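Local coordinates for formate dehydrogenase (Pyrobaculum aerophilum, PDB 1QP8), which binds NADPH and is probably an NAD(P)H-dependent dehydrogenase or reductase of 2-hydroxyacids, of the D-isomer specific family, at residues 182-187 / 211-216; 192-197 / 220-225; 206-211 / 232-237. One frame throughout, in Å; residues are numbered along the deposited sequence.

Contact 1 (182-187 / 211-216); sequences LPLNKH and RAEVLD. With NDP (NADPH dihydro-nicotinamide-adenine-dinucleotide phosphate), chain C.
L184 lies between R211, E213 and V214, and the apolar contact is built round it. Its CB meets CB of R211 at 3.5 Å. The L184 and E213 side chains cross at about a right angle, CD2 of L184 lying 3.5 Å from CB of E213. The L184 and V214 side chains slide past each other in opposite directions, CD1 of L184 4.0 Å from CG2 of V214. With CG anti to the backbone N (chi1 174°), L184 sends both methyls over the turn 212-214. L182 adds its CD1, 3.9 Å from CG1 of V214; branched aliphatic chains suit this buried, greasy seam.

The polar contacts with the cofactor come from N185. Its carboxamide meets the adenine with two weak hydrogen bonds: ND2 gives to N7A of NADPH at 3.1 Å, and OD1 accepts from N6A at 3.2 Å. The same OD1 accepts from the backbone N of H187, an Asx turn that limits how the amide can rotate. P183 lays its ring against the adenosine, its CG 3.5 Å from C8A of NADPH. Carbon packing thus joins the two loops, which follow successive strands of the Rossmann-type domain, and leaves the N185 amide to donate and accept at the adenine edge, consistent with a part in recognising the base.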
loop_
_atom_site.group_PDB
_atom_site.type_symbol
_atom_site.label_atom_id
_atom_site.label_comp_id
_atom_site.label_asym_id
_atom_site.label_seq_id
_atom_site.Cartn_x
_atom_site.Cartn_y
_atom_site.Cartn_z
ATOM N N LEU A 182 4.447 -18.033 3.803
ATOM C CA LEU A 182 4.612 -19.328 4.436
ATOM C C LEU A 182 6.046 -19.541 4.839
ATOM O O LEU A 182 6.957 -19.004 4.215
ATOM C CB LEU A 182 4.228 -20.450 3.475
ATOM C CG LEU A 182 2.761 -20.499 3.074
ATOM C CD1 LEU A 182 2.529 -21.613 2.036
ATOM C CD2 LEU A 182 1.931 -20.728 4.317
ATOM N N PRO A 183 6.266 -20.312 5.907
ATOM C CA PRO A 183 7.614 -20.616 6.392
ATOM C C PRO A 183 8.064 -21.767 5.502
ATOM O O PRO A 183 7.213 -22.489 4.976
ATOM C CB PRO A 183 7.365 -21.091 7.819
ATOM C CG PRO A 183 6.056 -20.430 8.187
ATOM C CD PRO A 183 5.262 -20.603 6.941
ATOM N N LEU A 184 9.364 -21.967 5.322
ATOM C CA LEU A 184 9.790 -23.068 4.468
ATOM C C LEU A 184 10.216 -24.339 5.217
ATOM O O LEU A 184 11.292 -24.385 5.821
ATOM C CB LEU A 184 10.931 -22.607 3.562
ATOM C CG LEU A 184 11.591 -23.692 2.697
ATOM C CD1 LEU A 184 10.586 -24.215 1.675
ATOM C CD2 LEU A 184 12.807 -23.128 2.004
ATOM N N ASN A 185 9.377 -25.369 5.181
ATOM C CA ASN A 185 9.709 -26.636 5.821
ATOM C C ASN A 185 9.483 -27.730 4.776
ATOM O O ASN A 185 9.304 -27.419 3.603
ATOM C CB ASN A 185 8.836 -26.857 7.045
ATOM C CG ASN A 185 7.396 -26.651 6.747
ATOM O OD1 ASN A 185 6.878 -27.208 5.774
ATOM N ND2 ASN A 185 6.722 -25.848 7.569
ATOM N N LYS A 186 9.490 -28.998 5.180
ATOM C CA LYS A 186 9.318 -30.083 4.214
ATOM C C LYS A 186 7.904 -30.159 3.657
ATOM O O LYS A 186 7.675 -30.778 2.620
ATOM C CB LYS A 186 9.721 -31.428 4.828
ATOM C CG LYS A 186 8.822 -31.906 5.950
ATOM C CD LYS A 186 9.283 -33.257 6.478
ATOM C CE LYS A 186 8.348 -33.781 7.555
ATOM N NZ LYS A 186 8.821 -35.073 8.127
ATOM N N HIS A 187 6.964 -29.507 4.332
ATOM C CA HIS A 187 5.577 -29.505 3.888
ATOM C C HIS A 187 5.272 -28.320 2.979
ATOM O O HIS A 187 4.277 -28.337 2.252
ATOM C CB HIS A 187 4.624 -29.468 5.085
ATOM C CG HIS A 187 4.855 -30.562 6.076
ATOM N ND1 HIS A 187 5.820 -30.484 7.057
ATOM C CD2 HIS A 187 4.269 -31.774 6.219
ATOM C CE1 HIS A 187 5.817 -31.601 7.762
ATOM N NE2 HIS A 187 4.887 -32.401 7.274
ATOM N N ARG A 211 10.002 -17.313 2.266
ATOM C CA ARG A 211 10.894 -18.126 1.433
ATOM C C ARG A 211 10.364 -18.506 0.023
ATOM O O ARG A 211 9.234 -18.954 -0.148
ATOM C CB ARG A 211 11.356 -19.381 2.215
ATOM C CG ARG A 211 12.820 -19.327 2.643
ATOM C CD ARG A 211 13.324 -17.925 2.950
ATOM N NE ARG A 211 13.290 -17.582 4.370
ATOM C CZ ARG A 211 13.159 -16.340 4.852
ATOM N NH1 ARG A 211 13.039 -15.303 4.024
ATOM N NH2 ARG A 211 13.160 -16.129 6.171
ATOM N N ALA A 212 11.206 -18.296 -0.985
ATOM C CA ALA A 212 10.876 -18.565 -2.384
ATOM C C ALA A 212 10.637 -20.041 -2.723
ATOM O O ALA A 212 9.748 -20.369 -3.504
ATOM C CB ALA A 212 11.991 -18.010 -3.290
ATOM N N GLU A 213 11.447 -20.921 -2.141
ATOM C CA GLU A 213 11.370 -22.362 -2.374
ATOM C C GLU A 213 9.963 -22.933 -2.232
ATOM O O GLU A 213 9.674 -24.024 -2.730
ATOM C CB GLU A 213 12.314 -23.092 -1.418
ATOM C CG GLU A 213 13.814 -22.877 -1.685
ATOM C CD GLU A 213 14.316 -21.461 -1.379
ATOM O OE1 GLU A 213 13.595 -20.685 -0.710
ATOM O OE2 GLU A 213 15.454 -21.133 -1.800
ATOM N N VAL A 214 9.095 -22.183 -1.557
ATOM C CA VAL A 214 7.707 -22.576 -1.335
ATOM C C VAL A 214 6.957 -22.640 -2.653
ATOM O O VAL A 214 5.923 -23.296 -2.769
ATOM C CB VAL A 214 7.017 -21.569 -0.411
ATOM C CG1 VAL A 214 5.532 -21.780 -0.400
ATOM C CG2 VAL A 214 7.559 -21.723 0.980
ATOM N N LEU A 215 7.485 -21.941 -3.646
ATOM C CA LEU A 215 6.890 -21.916 -4.971
ATOM C C LEU A 215 7.800 -22.687 -5.914
ATOM O O LEU A 215 9.020 -22.552 -5.854
ATOM C CB LEU A 215 6.790 -20.483 -5.469
ATOM C CG LEU A 215 5.959 -19.492 -4.665
ATOM C CD1 LEU A 215 6.609 -18.101 -4.702
ATOM C CD2 LEU A 215 4.556 -19.454 -5.240
ATOM N N ASP A 216 7.214 -23.503 -6.778
ATOM C CA ASP A 216 8.009 -24.249 -7.733
ATOM C C ASP A 216 8.510 -23.217 -8.731
ATOM O O ASP A 216 7.726 -22.678 -9.524
ATOM C CB ASP A 216 7.131 -25.317 -8.406
ATOM C CG ASP A 216 7.737 -25.870 -9.689
ATOM O OD1 ASP A 216 8.951 -26.172 -9.738
ATOM O OD2 ASP A 216 6.964 -26.019 -10.657
HETATM P PA NDP C . 5.448 -17.818 12.038
HETATM O O1A NDP C . 6.497 -18.869 11.854
HETATM O O2A NDP C . 6.543 -16.827 12.117
HETATM O O5B NDP C . 4.678 -18.559 10.781
HETATM C C5B NDP C . 3.666 -19.527 11.275
HETATM C C4B NDP C . 2.364 -19.440 10.398
HETATM O O4B NDP C . 2.459 -20.122 9.088
HETATM C C3B NDP C . 1.118 -20.161 11.048
HETATM O O3B NDP C . -0.078 -19.677 10.462
HETATM C C2B NDP C . 1.505 -21.601 10.711
HETATM O O2B NDP C . 0.676 -22.685 10.921
HETATM C C1B NDP C . 1.920 -21.451 9.307
HETATM N N9A NDP C . 2.683 -22.559 8.834
HETATM C C8A NDP C . 3.931 -23.015 9.166
HETATM N N7A NDP C . 4.284 -24.087 8.456
HETATM C C5A NDP C . 3.199 -24.308 7.644
HETATM C C6A NDP C . 2.931 -25.317 6.646
HETATM N N6A NDP C . 3.851 -26.267 6.391
HETATM N N1A NDP C . 1.705 -25.263 5.994
HETATM C C2A NDP C . 0.809 -24.256 6.328
HETATM N N3A NDP C . 0.976 -23.303 7.228
HETATM C C4A NDP C . 2.215 -23.383 7.840
HETATM O O3 NDP C . 4.975 -16.640 11.116
HETATM P PN NDP C . 5.479 -15.391 10.177
HETATM O O1N NDP C . 4.327 -14.658 9.603
HETATM O O2N NDP C . 6.396 -14.465 10.917
HETATM O O5D NDP C . 6.366 -16.086 8.955
HETATM C C5D NDP C . 7.744 -16.434 9.229
HETATM C C4D NDP C . 8.334 -16.935 7.900
HETATM O O4D NDP C . 8.323 -15.851 6.939
HETATM C C3D NDP C . 9.794 -17.350 8.073
HETATM O O3D NDP C . 9.837 -18.716 8.454
HETATM C C2D NDP C . 10.386 -17.019 6.677
HETATM O O2D NDP C . 10.328 -18.151 5.795
HETATM C C1D NDP C . 9.568 -15.796 6.200
HETATM N N1N NDP C . 10.286 -14.455 6.438
HETATM C C2N NDP C . 10.570 -13.682 5.260
HETATM C C3N NDP C . 11.229 -12.445 5.465
HETATM C C7N NDP C . 11.554 -11.571 4.191
HETATM O O7N NDP C . 11.948 -10.434 4.373
HETATM N N7N NDP C . 11.372 -12.146 2.971
HETATM C C4N NDP C . 11.624 -11.919 6.754
HETATM C C5N NDP C . 11.272 -12.802 7.838
HETATM C C6N NDP C . 10.640 -14.004 7.731
HETATM P P2B NDP C . 0.956 -23.501 12.384
HETATM O O1X NDP C . -0.091 -24.566 12.164
HETATM O O2X NDP C . 2.371 -23.941 12.257
HETATM O O3X NDP C . 0.706 -22.517 13.423
#

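Contact 2 (192-197 / 220-225); sequences VKYQHL and VLRILK
Y194 and R222 meet with the arginine lying over one face of the phenol ring, NE of R222 above the centre of the Y194 ring. The arrangement is a cation-pi contact, with CZ of R222 3.6 Å from the ring centroid and 25° off the normal; CD adds a CH-pi contact over the same face. Ring and guanidinium are 41° apart, inclined rather than stacked flat. R222 spans the gap because its chain is extended from CG to NE, with CG anti to the backbone N (chi1 163°). This is the solvent side, where a long charged chain fits, and OH of Y194 is hydrogen-bonded to OE1 of E226.

Inward the contact is apolar, with I223, L197 and V220 buried. CB of I223 touches CE1 of Y194 at 3.7 Å, and its CD1 reaches CB of L197 at 3.9 Å. L197 meets V220 more loosely, CD1 to CG2 at 4.5 Å. The short helix 194-197 is thereby laid against helix 217-226. Beneath them, V220 and L224 rest on F232 of strand 231-234, while F249 of helix 247-250 packs against V220, L221 and L224.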
loop_
_atom_site.group_PDB
_atom_site.type_symbol
_atom_site.label_atom_id
_atom_site.label_comp_id
_atom_site.label_asym_id
_atom_site.label_seq_id
_atom_site.Cartn_x
_atom_site.Cartn_y
_atom_site.Cartn_z
ATOM N N VAL A 192 3.135 -24.490 -3.750
ATOM C CA VAL A 192 2.387 -23.779 -4.782
ATOM C C VAL A 192 2.994 -24.165 -6.111
ATOM O O VAL A 192 4.198 -24.000 -6.308
ATOM C CB VAL A 192 2.513 -22.255 -4.641
ATOM C CG1 VAL A 192 1.898 -21.587 -5.837
ATOM C CG2 VAL A 192 1.832 -21.778 -3.364
ATOM N N LYS A 193 2.164 -24.677 -7.017
ATOM C CA LYS A 193 2.647 -25.089 -8.330
ATOM C C LYS A 193 1.879 -24.428 -9.470
ATOM O O LYS A 193 0.790 -23.873 -9.264
ATOM C CB LYS A 193 2.587 -26.613 -8.468
ATOM C CG LYS A 193 3.367 -27.331 -7.382
ATOM C CD LYS A 193 3.808 -28.732 -7.804
ATOM N N TYR A 194 2.464 -24.482 -10.669
ATOM C CA TYR A 194 1.863 -23.886 -11.856
ATOM C C TYR A 194 0.347 -24.052 -11.866
ATOM O O TYR A 194 -0.410 -23.084 -11.979
ATOM C CB TYR A 194 2.449 -24.517 -13.121
ATOM C CG TYR A 194 1.742 -24.038 -14.359
ATOM C CD1 TYR A 194 1.943 -22.748 -14.848
ATOM C CD2 TYR A 194 0.789 -24.833 -14.982
ATOM C CE1 TYR A 194 1.207 -22.262 -15.917
ATOM C CE2 TYR A 194 0.046 -24.359 -16.048
ATOM C CZ TYR A 194 0.257 -23.076 -16.511
ATOM O OH TYR A 194 -0.496 -22.614 -17.560
ATOM N N GLN A 195 -0.079 -25.302 -11.751
ATOM C CA GLN A 195 -1.489 -25.659 -11.736
ATOM C C GLN A 195 -2.278 -24.823 -10.739
ATOM O O GLN A 195 -3.368 -24.347 -11.049
ATOM C CB GLN A 195 -1.604 -27.142 -11.409
ATOM C CG GLN A 195 -0.401 -27.647 -10.632
ATOM C CD GLN A 195 -0.293 -29.152 -10.622
ATOM O OE1 GLN A 195 -1.172 -29.845 -10.108
ATOM N NE2 GLN A 195 0.792 -29.671 -11.190
ATOM N N HIS A 196 -1.719 -24.635 -9.546
ATOM C CA HIS A 196 -2.386 -23.854 -8.507
ATOM C C HIS A 196 -2.416 -22.383 -8.890
ATOM O O HIS A 196 -3.476 -21.749 -8.869
ATOM C CB HIS A 196 -1.682 -24.045 -7.170
ATOM C CG HIS A 196 -1.352 -25.472 -6.875
ATOM N ND1 HIS A 196 -0.150 -26.050 -7.230
ATOM C CD2 HIS A 196 -2.088 -26.458 -6.311
ATOM C CE1 HIS A 196 -0.160 -27.328 -6.896
ATOM N NE2 HIS A 196 -1.325 -27.601 -6.337
ATOM N N LEU A 197 -1.254 -21.849 -9.254
ATOM C CA LEU A 197 -1.141 -20.456 -9.664
ATOM C C LEU A 197 -2.156 -20.168 -10.767
ATOM O O LEU A 197 -2.853 -19.148 -10.739
ATOM C CB LEU A 197 0.267 -20.188 -10.191
ATOM C CG LEU A 197 1.439 -20.236 -9.218
ATOM C CD1 LEU A 197 2.755 -20.160 -9.986
ATOM C CD2 LEU A 197 1.313 -19.073 -8.248
ATOM N N VAL A 220 6.311 -20.738 -11.691
ATOM C CA VAL A 220 6.213 -19.276 -11.714
ATOM C C VAL A 220 6.631 -18.753 -13.080
ATOM O O VAL A 220 5.915 -17.991 -13.735
ATOM C CB VAL A 220 7.158 -18.638 -10.697
ATOM C CG1 VAL A 220 6.765 -17.188 -10.481
ATOM C CG2 VAL A 220 7.155 -19.437 -9.397
ATOM N N LEU A 221 7.818 -19.179 -13.489
ATOM C CA LEU A 221 8.400 -18.790 -14.752
ATOM C C LEU A 221 7.416 -19.079 -15.879
ATOM O O LEU A 221 7.159 -18.238 -16.744
ATOM C CB LEU A 221 9.677 -19.595 -14.943
ATOM C CG LEU A 221 10.854 -19.065 -15.748
ATOM C CD1 LEU A 221 11.152 -17.601 -15.413
ATOM C CD2 LEU A 221 12.041 -19.948 -15.412
ATOM N N ARG A 222 6.847 -20.272 -15.855
ATOM C CA ARG A 222 5.932 -20.661 -16.898
ATOM C C ARG A 222 4.680 -19.823 -16.971
ATOM O O ARG A 222 4.302 -19.371 -18.051
ATOM C CB ARG A 222 5.539 -22.117 -16.740
ATOM C CG ARG A 222 4.310 -22.458 -17.532
ATOM C CD ARG A 222 3.993 -23.916 -17.473
ATOM N NE ARG A 222 2.641 -24.134 -17.956
ATOM C CZ ARG A 222 2.154 -25.312 -18.314
ATOM N NH1 ARG A 222 2.918 -26.394 -18.247
ATOM N NH2 ARG A 222 0.898 -25.397 -18.743
ATOM N N ILE A 223 4.011 -19.619 -15.843
ATOM C CA ILE A 223 2.790 -18.833 -15.901
ATOM C C ILE A 223 3.104 -17.389 -16.265
ATOM O O ILE A 223 2.316 -16.733 -16.946
ATOM C CB ILE A 223 1.994 -18.869 -14.581
ATOM C CG1 ILE A 223 0.577 -18.359 -14.846
ATOM C CG2 ILE A 223 2.654 -18.007 -13.523
ATOM C CD1 ILE A 223 -0.318 -18.353 -13.633
ATOM N N LEU A 224 4.259 -16.895 -15.823
ATOM C CA LEU A 224 4.637 -15.528 -16.138
ATOM C C LEU A 224 4.781 -15.384 -17.631
ATOM O O LEU A 224 4.377 -14.369 -18.185
ATOM C CB LEU A 224 5.944 -15.150 -15.459
ATOM C CG LEU A 224 5.757 -14.615 -14.045
ATOM C CD1 LEU A 224 7.101 -14.572 -13.331
ATOM C CD2 LEU A 224 5.117 -13.255 -14.123
ATOM N N LYS A 225 5.343 -16.401 -18.283
ATOM C CA LYS A 225 5.521 -16.361 -19.737
ATOM C C LYS A 225 4.227 -16.589 -20.506
ATOM O O LYS A 225 4.191 -16.400 -21.719
ATOM C CB LYS A 225 6.532 -17.407 -20.194
ATOM C CG LYS A 225 7.977 -17.053 -19.925
ATOM C CD LYS A 225 8.860 -18.263 -20.122
ATOM C CE LYS A 225 10.314 -17.935 -19.839
ATOM N NZ LYS A 225 11.153 -19.169 -19.692
#

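Contact 3 (206-211 / 232-237); sequences FVNVGR and FASDVW. With NDP (NADPH dihydro-nicotinamide-adenine-dinucleotide phosphate), chain C.
F206 and F232 lie side by side and point the same way, as a pair on neighbouring parallel strands. Each has CG anti to its own backbone N (chi1 -173° and -176°), and CD2 of F206 comes 3.8 Å from CE1 of F232, at the edge of the F232 ring. Farther along this face N208 pairs with S234, whose OG lies 3.6 Å from CB of N208. N208 shares the same torsion (chi1 -175°), and its OD1 accepts a weak hydrogen bond from N of G210. The S234 hydroxyl donates to O of V236 at 2.7 Å, in the carbonyl plane on a lone pair; a small serine can thus brace the chain leaving the strand. Three backbone bonds hold the ladder.

Past the strands, V236 has its CG2 3.4 Å from O of V209, beside the nicotinamide amide. OD1 of D235 lies 3.4 Å from O7N of NADPH, its carboxylate held by the backbone N of V261 and A262 and by OG1 of T258. R211 bends at chi2 and chi3 to bring one guanidinium face over the nicotinamide ribose, with V236 CG1 at its edge. With an alanine here, the ribose is likely to lose the guanidinium over it, and V236 CG1 the group at whose edge it lies. The chemistry therefore changes from apolar packing in the strands to loops whose backbone, V236 methyl and R211 guanidinium lie against the nicotinamide ribose and amide.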
loop_
_atom_site.group_PDB
_atom_site.type_symbol
_atom_site.label_atom_id
_atom_site.label_comp_id
_atom_site.label_asym_id
_atom_site.label_seq_id
_atom_site.Cartn_x
_atom_site.Cartn_y
_atom_site.Cartn_z
ATOM N N PHE A 206 0.606 -11.955 -7.718
ATOM C CA PHE A 206 1.025 -12.867 -6.660
ATOM C C PHE A 206 2.209 -12.270 -5.919
ATOM O O PHE A 206 3.268 -12.082 -6.501
ATOM C CB PHE A 206 1.455 -14.205 -7.255
ATOM C CG PHE A 206 1.741 -15.252 -6.229
ATOM C CD1 PHE A 206 0.786 -16.207 -5.911
ATOM C CD2 PHE A 206 2.955 -15.268 -5.552
ATOM C CE1 PHE A 206 1.036 -17.167 -4.928
ATOM C CE2 PHE A 206 3.219 -16.222 -4.567
ATOM C CZ PHE A 206 2.257 -17.172 -4.255
ATOM N N VAL A 207 2.043 -11.986 -4.636
ATOM C CA VAL A 207 3.128 -11.428 -3.839
ATOM C C VAL A 207 3.801 -12.470 -2.924
ATOM O O VAL A 207 3.135 -13.096 -2.101
ATOM C CB VAL A 207 2.601 -10.291 -2.955
ATOM C CG1 VAL A 207 3.688 -9.825 -1.998
ATOM C CG2 VAL A 207 2.102 -9.151 -3.832
ATOM N N ASN A 208 5.110 -12.673 -3.067
ATOM C CA ASN A 208 5.795 -13.614 -2.182
ATOM C C ASN A 208 6.721 -12.843 -1.272
ATOM O O ASN A 208 7.554 -12.078 -1.737
ATOM C CB ASN A 208 6.614 -14.646 -2.940
ATOM C CG ASN A 208 7.208 -15.688 -2.009
ATOM O OD1 ASN A 208 6.667 -15.953 -0.935
ATOM N ND2 ASN A 208 8.318 -16.288 -2.417
ATOM N N VAL A 209 6.592 -13.051 0.030
ATOM C CA VAL A 209 7.427 -12.317 0.961
ATOM C C VAL A 209 8.132 -13.280 1.927
ATOM O O VAL A 209 8.992 -12.884 2.700
ATOM C CB VAL A 209 6.567 -11.238 1.696
ATOM C CG1 VAL A 209 5.827 -11.851 2.856
ATOM C CG2 VAL A 209 7.428 -10.086 2.125
ATOM N N GLY A 210 7.763 -14.552 1.864
ATOM C CA GLY A 210 8.418 -15.544 2.683
ATOM C C GLY A 210 9.308 -16.316 1.738
ATOM O O GLY A 210 9.361 -16.041 0.534
ATOM N N ARG A 211 10.002 -17.313 2.266
ATOM C CA ARG A 211 10.894 -18.126 1.433
ATOM C C ARG A 211 10.364 -18.506 0.023
ATOM O O ARG A 211 9.234 -18.954 -0.148
ATOM C CB ARG A 211 11.356 -19.381 2.215
ATOM C CG ARG A 211 12.820 -19.327 2.643
ATOM C CD ARG A 211 13.324 -17.925 2.950
ATOM N NE ARG A 211 13.290 -17.582 4.370
ATOM C CZ ARG A 211 13.159 -16.340 4.852
ATOM N NH1 ARG A 211 13.039 -15.303 4.024
ATOM N NH2 ARG A 211 13.160 -16.129 6.171
ATOM N N PHE A 232 4.270 -11.194 -10.768
ATOM C CA PHE A 232 4.937 -11.824 -9.654
ATOM C C PHE A 232 5.786 -10.745 -8.999
ATOM O O PHE A 232 6.714 -10.220 -9.617
ATOM C CB PHE A 232 5.825 -12.948 -10.167
ATOM C CG PHE A 232 6.497 -13.726 -9.087
ATOM C CD1 PHE A 232 5.746 -14.475 -8.178
ATOM C CD2 PHE A 232 7.888 -13.729 -8.976
ATOM C CE1 PHE A 232 6.368 -15.222 -7.171
ATOM C CE2 PHE A 232 8.525 -14.472 -7.970
ATOM C CZ PHE A 232 7.759 -15.221 -7.069
ATOM N N ALA A 233 5.451 -10.393 -7.766
ATOM C CA ALA A 233 6.201 -9.385 -7.020
ATOM C C ALA A 233 6.790 -10.092 -5.813
ATOM O O ALA A 233 6.057 -10.520 -4.928
ATOM C CB ALA A 233 5.280 -8.267 -6.564
ATOM N N SER A 234 8.109 -10.213 -5.766
ATOM C CA SER A 234 8.727 -10.902 -4.649
ATOM C C SER A 234 9.968 -10.237 -4.083
ATOM O O SER A 234 10.766 -9.632 -4.803
ATOM C CB SER A 234 9.075 -12.333 -5.061
ATOM O OG SER A 234 9.637 -13.052 -3.978
ATOM N N ASP A 235 10.129 -10.381 -2.775
ATOM C CA ASP A 235 11.274 -9.837 -2.075
ATOM C C ASP A 235 12.207 -10.984 -1.759
ATOM O O ASP A 235 13.294 -10.776 -1.235
ATOM C CB ASP A 235 10.839 -9.187 -0.770
ATOM C CG ASP A 235 12.011 -8.704 0.056
ATOM O OD1 ASP A 235 12.235 -9.231 1.176
ATOM O OD2 ASP A 235 12.707 -7.794 -0.437
ATOM N N VAL A 236 11.785 -12.202 -2.076
ATOM C CA VAL A 236 12.614 -13.365 -1.787
ATOM C C VAL A 236 12.836 -14.217 -3.022
ATOM O O VAL A 236 11.953 -14.341 -3.861
ATOM C CB VAL A 236 11.984 -14.219 -0.706
ATOM C CG1 VAL A 236 13.036 -15.148 -0.109
ATOM C CG2 VAL A 236 11.393 -13.328 0.347
ATOM N N TRP A 237 14.006 -14.830 -3.135
ATOM C CA TRP A 237 14.276 -15.594 -4.334
ATOM C C TRP A 237 14.943 -16.935 -4.160
ATOM O O TRP A 237 15.592 -17.185 -3.144
ATOM C CB TRP A 237 15.115 -14.737 -5.270
ATOM C CG TRP A 237 14.453 -13.461 -5.553
ATOM C CD1 TRP A 237 14.481 -12.321 -4.788
ATOM C CD2 TRP A 237 13.536 -13.215 -6.619
ATOM N NE1 TRP A 237 13.623 -11.383 -5.319
ATOM C CE2 TRP A 237 13.030 -11.907 -6.441
ATOM C CE3 TRP A 237 13.089 -13.977 -7.708
ATOM C CZ2 TRP A 237 12.096 -11.347 -7.310
ATOM C CZ3 TRP A 237 12.162 -13.414 -8.573
ATOM C CH2 TRP A 237 11.676 -12.113 -8.367
HETATM P PA NDP C . 5.448 -17.818 12.038
HETATM O O1A NDP C . 6.497 -18.869 11.854
HETATM O O2A NDP C . 6.543 -16.827 12.117
HETATM O O5B NDP C . 4.678 -18.559 10.781
HETATM C C5B NDP C . 3.666 -19.527 11.275
HETATM C C4B NDP C . 2.364 -19.440 10.398
HETATM O O4B NDP C . 2.459 -20.122 9.088
HETATM C C3B NDP C . 1.118 -20.161 11.048
HETATM O O3B NDP C . -0.078 -19.677 10.462
HETATM C C2B NDP C . 1.505 -21.601 10.711
HETATM O O2B NDP C . 0.676 -22.685 10.921
HETATM C C1B NDP C . 1.920 -21.451 9.307
HETATM N N9A NDP C . 2.683 -22.559 8.834
HETATM C C8A NDP C . 3.931 -23.015 9.166
HETATM N N7A NDP C . 4.284 -24.087 8.456
HETATM C C5A NDP C . 3.199 -24.308 7.644
HETATM C C6A NDP C . 2.931 -25.317 6.646
HETATM N N6A NDP C . 3.851 -26.267 6.391
HETATM N N1A NDP C . 1.705 -25.263 5.994
HETATM C C2A NDP C . 0.809 -24.256 6.328
HETATM N N3A NDP C . 0.976 -23.303 7.228
HETATM C C4A NDP C . 2.215 -23.383 7.840
HETATM O O3 NDP C . 4.975 -16.640 11.116
HETATM P PN NDP C . 5.479 -15.391 10.177
HETATM O O1N NDP C . 4.327 -14.658 9.603
HETATM O O2N NDP C . 6.396 -14.465 10.917
HETATM O O5D NDP C . 6.366 -16.086 8.955
HETATM C C5D NDP C . 7.744 -16.434 9.229
HETATM C C4D NDP C . 8.334 -16.935 7.900
HETATM O O4D NDP C . 8.323 -15.851 6.939
HETATM C C3D NDP C . 9.794 -17.350 8.073
HETATM O O3D NDP C . 9.837 -18.716 8.454
HETATM C C2D NDP C . 10.386 -17.019 6.677
HETATM O O2D NDP C . 10.328 -18.151 5.795
HETATM C C1D NDP C . 9.568 -15.796 6.200
HETATM N N1N NDP C . 10.286 -14.455 6.438
HETATM C C2N NDP C . 10.570 -13.682 5.260
HETATM C C3N NDP C . 11.229 -12.445 5.465
HETATM C C7N NDP C . 11.554 -11.571 4.191
HETATM O O7N NDP C . 11.948 -10.434 4.373
HETATM N N7N NDP C . 11.372 -12.146 2.971
HETATM C C4N NDP C . 11.624 -11.919 6.754
HETATM C C5N NDP C . 11.272 -12.802 7.838
HETATM C C6N NDP C . 10.640 -14.004 7.731
HETATM P P2B NDP C . 0.956 -23.501 12.384
HETATM O O1X NDP C . -0.091 -24.566 12.164
HETATM O O2X NDP C . 2.371 -23.941 12.257
HETATM O O3X NDP C . 0.706 -22.517 13.423
#

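From the N-terminal side, the chain leaves strand 177-180 through 182-187, passes 192-197, forms strand 205-208 and continues through 211-216, helix 217-226 and strand 231-234. Contact 1 closes a loop from 182-187 to 211-216, contact 2 one from 192-197 to 220-225, and contact 3 one from 206-211 to 232-237, completing a beta-alpha-beta unit. Each loop opens before the previous one closes, so all three cross and none nests. R211 belongs to both contacts 1 and 3, which line the NADPH pocket. Contact 2 lies away from the cofactor, joined to contact 1 through V192 with V214 and D216, and to contact 3 through L197 on F206.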